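Local coordinates for mandelate racemase/muconate lactonizing enzyme family protein (Sorangium cellulosum, PDB 3S5S) that belongs to the mandelate racemase/muconate lactonizing enzyme family, part of the enolase superfamily, and combines a capping domain with a barrel domain, at residues S130-I138 / Q341-E349. Residues are numbered along the deposited sequence; the frame is centred on the assembly and turned at random.
Sequences SGTALTTDI and QRGPALSLE
Leu134 and Leu346 face each other as an antiparallel hydrogen-bonded pair, Leu134 N giving to Leu346 O and Leu346 N to Leu134 O, both at 2.8 Å. Beyond them the ladder gains Thr136 N to Pro344 O, a nearly straight bond (171°), and Leu348 N to Thr132 O, more bent at 140°. The two leucines share one face, their CB atoms 4.4 Å apart; with chi1 at -57°, Leu346 sets CG beside its backbone N, and CD1 reaches Thr136 CB at 4.1 Å. Ala133, Thr135, Ala345 and Ser347 line the other face; the Thr135 and Pro344 side chains lie side by side, Thr135 CG2 4.1 Å from Pro344 CB. Strand 133-140 is the first parallel strand of this enolase-superfamily barrel domain; hairpin 340-347, closed by a type II' turn (Arg342 to Ala345), extends the sheet from its edge, 345-347 pairing antiparallel. Gln341 reaches back over the turn, NE2 bonding Gly343 O at 3.0 Å and touching Thr136 CG2. The Glu349 and Thr132 side chains cross near a right angle, Glu349 CG 3.6 Å from Thr132 OG1. Helix 303-316 covers Leu134 and Leu348 through Ala310 and Ala314; Thr136 OG1 donates to Asp137 O and accepts from Leu324 N.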
ATOM      1  N   SER A 130       2.260  11.310  -8.251  1.00 23.31           N
ATOM      2  CA  SER A 130       1.090  11.676  -9.063  1.00 24.97           C
ATOM      3  C   SER A 130       0.984  13.151  -9.390  1.00 25.29           C
ATOM      4  O   SER A 130       0.404  13.548 -10.409  1.00 26.10           O
ATOM      5  CB  SER A 130      -0.212  11.235  -8.422  1.00 24.82           C
ATOM      6  OG  SER A 130      -0.208   9.848  -8.365  1.00 26.59           O
ATOM      7  N   GLY A 131       1.542  13.944  -8.502  1.00 24.73           N
ATOM      8  CA  GLY A 131       1.677  15.369  -8.699  1.00 25.26           C
ATOM      9  C   GLY A 131       2.624  15.916  -7.651  1.00 24.75           C
ATOM     10  O   GLY A 131       3.137  15.164  -6.793  1.00 23.92           O
ATOM     11  N   THR A 132       2.866  17.214  -7.748  1.00 25.28           N
ATOM     12  CA  THR A 132       3.765  17.922  -6.849  1.00 26.07           C
ATOM     13  C   THR A 132       3.117  19.181  -6.249  1.00 25.81           C
ATOM     14  O   THR A 132       3.803  19.944  -5.572  1.00 26.35           O
ATOM     15  CB  THR A 132       5.107  18.349  -7.542  1.00 26.40           C
ATOM     16  OG1 THR A 132       4.830  18.958  -8.817  1.00 28.93           O
ATOM     17  CG2 THR A 132       6.065  17.145  -7.702  1.00 26.32           C
ATOM     18  N   ALA A 133       1.822  19.394  -6.495  1.00 25.02           N
ATOM     19  CA  ALA A 133       1.122  20.570  -6.010  1.00 24.26           C
ATOM     20  C   ALA A 133      -0.101  20.171  -5.204  1.00 24.62           C
ATOM     21  O   ALA A 133      -0.840  19.235  -5.598  1.00 24.13           O
ATOM     22  CB  ALA A 133       0.704  21.414  -7.190  1.00 25.30           C
ATOM     23  N   LEU A 134      -0.351  20.863  -4.085  1.00 24.28           N
ATOM     24  CA  LEU A 134      -1.653  20.661  -3.369  1.00 24.13           C
ATOM     25  C   LEU A 134      -2.248  21.980  -3.002  1.00 24.63           C
ATOM     26  O   LEU A 134      -1.543  22.966  -2.982  1.00 25.99           O
ATOM     27  CB  LEU A 134      -1.546  19.775  -2.125  1.00 23.07           C
ATOM     28  CG  LEU A 134      -0.984  18.349  -2.227  1.00 19.74           C
ATOM     29  CD1 LEU A 134      -0.717  17.804  -0.843  1.00 18.88           C
ATOM     30  CD2 LEU A 134      -1.899  17.368  -3.020  1.00 18.71           C
ATOM     31  N   THR A 135      -3.557  22.003  -2.776  1.00 25.55           N
ATOM     32  CA  THR A 135      -4.264  23.192  -2.318  1.00 26.09           C
ATOM     33  C   THR A 135      -4.860  22.894  -0.951  1.00 25.11           C
ATOM     34  O   THR A 135      -5.672  21.971  -0.822  1.00 24.29           O
ATOM     35  CB  THR A 135      -5.330  23.576  -3.314  1.00 27.16           C
ATOM     36  OG1 THR A 135      -4.668  23.990  -4.499  1.00 33.23           O
ATOM     37  CG2 THR A 135      -6.195  24.740  -2.841  1.00 28.24           C
ATOM     38  N   THR A 136      -4.441  23.661   0.059  1.00 24.28           N
ATOM     39  CA  THR A 136      -4.895  23.418   1.453  1.00 23.74           C
ATOM     40  C   THR A 136      -6.089  24.246   1.885  1.00 23.91           C
ATOM     41  O   THR A 136      -6.236  25.375   1.462  1.00 25.42           O
ATOM     42  CB  THR A 136      -3.700  23.518   2.507  1.00 23.76           C
ATOM     43  OG1 THR A 136      -4.129  23.033   3.790  1.00 23.04           O
ATOM     44  CG2 THR A 136      -3.075  24.917   2.572  1.00 21.39           C
ATOM     45  N   ASP A 137      -6.966  23.679   2.699  1.00 23.72           N
ATOM     46  CA  ASP A 137      -7.920  24.493   3.447  1.00 25.02           C
ATOM     47  C   ASP A 137      -7.175  25.198   4.590  1.00 24.54           C
ATOM     48  O   ASP A 137      -5.974  24.964   4.785  1.00 24.25           O
ATOM     49  CB  ASP A 137      -9.103  23.652   3.977  1.00 25.27           C
ATOM     50  CG  ASP A 137      -8.708  22.677   5.075  1.00 25.90           C
ATOM     51  OD1 ASP A 137      -7.813  22.952   5.898  1.00 29.22           O
ATOM     52  OD2 ASP A 137      -9.326  21.617   5.151  1.00 27.35           O
ATOM     53  N   ILE A 138      -7.865  26.054   5.325  1.00 24.74           N
ATOM     54  CA  ILE A 138      -7.323  26.663   6.515  1.00 25.50           C
ATOM     55  C   ILE A 138      -8.415  26.680   7.543  1.00 27.99           C
ATOM     56  O   ILE A 138      -9.609  26.674   7.234  1.00 28.71           O
ATOM     57  CB  ILE A 138      -6.786  28.111   6.287  1.00 27.12           C
ATOM     58  CG1 ILE A 138      -5.920  28.591   7.485  1.00 27.12           C
ATOM     59  CG2 ILE A 138      -7.951  29.084   5.944  1.00 26.67           C
ATOM     60  CD1 ILE A 138      -5.460  30.096   7.423  1.00 29.32           C
ATOM     61  N   GLN A 341       5.060  27.463   0.243  1.00 22.68           N
ATOM     62  CA  GLN A 341       3.655  27.748   0.466  1.00 23.20           C
ATOM     63  C   GLN A 341       3.287  29.086  -0.130  1.00 24.53           C
ATOM     64  O   GLN A 341       4.030  30.051   0.007  1.00 25.61           O
ATOM     65  CB  GLN A 341       3.301  27.678   1.967  1.00 23.14           C
ATOM     66  CG  GLN A 341       1.811  27.938   2.275  1.00 23.10           C
ATOM     67  CD  GLN A 341       1.283  27.151   3.459  1.00 22.67           C
ATOM     68  OE1 GLN A 341       2.058  26.700   4.302  1.00 24.75           O
ATOM     69  NE2 GLN A 341      -0.049  27.043   3.571  1.00 22.20           N
ATOM     70  N   ARG A 342       2.180  29.136  -0.862  1.00 25.08           N
ATOM     71  CA  ARG A 342       1.695  30.418  -1.397  1.00 26.80           C
ATOM     72  C   ARG A 342       0.215  30.497  -1.081  1.00 26.82           C
ATOM     73  O   ARG A 342      -0.629  30.156  -1.884  1.00 26.51           O
ATOM     74  CB  ARG A 342       2.010  30.593  -2.918  1.00 27.89           C
ATOM     75  CG  ARG A 342       3.494  30.931  -3.251  1.00 30.26           C
ATOM     76  CD  ARG A 342       4.155  30.114  -4.410  1.00 37.75           C
ATOM     77  NE  ARG A 342       3.456  30.109  -5.709  1.00 43.90           N
ATOM     78  CZ  ARG A 342       2.919  29.018  -6.288  1.00 46.97           C
ATOM     79  NH1 ARG A 342       2.998  27.814  -5.680  1.00 44.79           N
ATOM     80  NH2 ARG A 342       2.316  29.123  -7.483  1.00 44.39           N
ATOM     81  N   GLY A 343      -0.090  30.951   0.131  1.00 27.94           N
ATOM     82  CA  GLY A 343      -1.473  30.957   0.625  1.00 27.91           C
ATOM     83  C   GLY A 343      -1.877  29.497   0.784  1.00 25.87           C
ATOM     84  O   GLY A 343      -1.201  28.769   1.474  1.00 24.91           O
ATOM     85  N   PRO A 344      -2.946  29.069   0.086  1.00 25.43           N
ATOM     86  CA  PRO A 344      -3.438  27.686   0.063  1.00 24.01           C
ATOM     87  C   PRO A 344      -2.591  26.717  -0.764  1.00 22.95           C
ATOM     88  O   PRO A 344      -2.736  25.512  -0.630  1.00 23.15           O
ATOM     89  CB  PRO A 344      -4.834  27.803  -0.558  1.00 24.90           C
ATOM     90  CG  PRO A 344      -4.895  29.129  -1.232  1.00 27.37           C
ATOM     91  CD  PRO A 344      -3.803  30.012  -0.670  1.00 26.42           C
ATOM     92  N   ALA A 345      -1.707  27.243  -1.598  1.00 22.71           N
ATOM     93  CA  ALA A 345      -0.981  26.448  -2.573  1.00 21.74           C
ATOM     94  C   ALA A 345       0.318  25.901  -1.913  1.00 21.69           C
ATOM     95  O   ALA A 345       1.087  26.656  -1.283  1.00 21.55           O
ATOM     96  CB  ALA A 345      -0.675  27.320  -3.810  1.00 20.68           C
ATOM     97  N   LEU A 346       0.520  24.595  -2.040  1.00 21.07           N
ATOM     98  CA  LEU A 346       1.690  23.911  -1.537  1.00 21.94           C
ATOM     99  C   LEU A 346       2.364  23.335  -2.744  1.00 22.16           C
ATOM    100  O   LEU A 346       1.716  22.679  -3.569  1.00 22.97           O
ATOM    101  CB  LEU A 346       1.275  22.772  -0.618  1.00 21.36           C
ATOM    102  CG  LEU A 346       0.412  23.239   0.554  1.00 23.23           C
ATOM    103  CD1 LEU A 346       0.001  22.062   1.473  1.00 19.05           C
ATOM    104  CD2 LEU A 346       1.142  24.350   1.347  1.00 24.98           C
ATOM    105  N   SER A 347       3.642  23.624  -2.901  1.00 22.59           N
ATOM    106  CA  SER A 347       4.355  23.100  -4.057  1.00 24.23           C
ATOM    107  C   SER A 347       5.522  22.236  -3.582  1.00 23.64           C
ATOM    108  O   SER A 347       6.173  22.605  -2.616  1.00 23.75           O
ATOM    109  CB  SER A 347       4.859  24.251  -4.920  1.00 24.40           C
ATOM    110  OG  SER A 347       6.031  23.805  -5.585  1.00 28.52           O
ATOM    111  N   LEU A 348       5.784  21.113  -4.247  1.00 24.35           N
ATOM    112  CA  LEU A 348       6.826  20.203  -3.808  1.00 25.68           C
ATOM    113  C   LEU A 348       8.010  20.077  -4.778  1.00 27.76           C
ATOM    114  O   LEU A 348       8.987  19.382  -4.490  1.00 27.77           O
ATOM    115  CB  LEU A 348       6.272  18.822  -3.492  1.00 24.38           C
ATOM    116  CG  LEU A 348       5.112  18.531  -2.554  1.00 24.02           C
ATOM    117  CD1 LEU A 348       4.825  17.058  -2.693  1.00 16.98           C
ATOM    118  CD2 LEU A 348       5.322  18.936  -1.076  1.00 18.85           C
ATOM    119  N   GLU A 349       7.937  20.805  -5.885  1.00 30.61           N
ATOM    120  CA  GLU A 349       8.944  20.765  -6.958  1.00 33.01           C
ATOM    121  C   GLU A 349      10.398  20.987  -6.513  1.00 33.05           C
ATOM    122  O   GLU A 349      11.352  20.415  -7.128  1.00 34.22           O
ATOM    123  CB  GLU A 349       8.567  21.764  -8.078  1.00 35.60           C
ATOM    124  CG  GLU A 349       7.711  21.119  -9.215  1.00 40.26           C
ATOM    125  CD  GLU A 349       7.495  22.032 -10.463  1.00 49.38           C
ATOM    126  OE1 GLU A 349       7.836  23.255 -10.415  1.00 50.24           O
ATOM    127  OE2 GLU A 349       6.962  21.518 -11.500  1.00 51.33           O
TER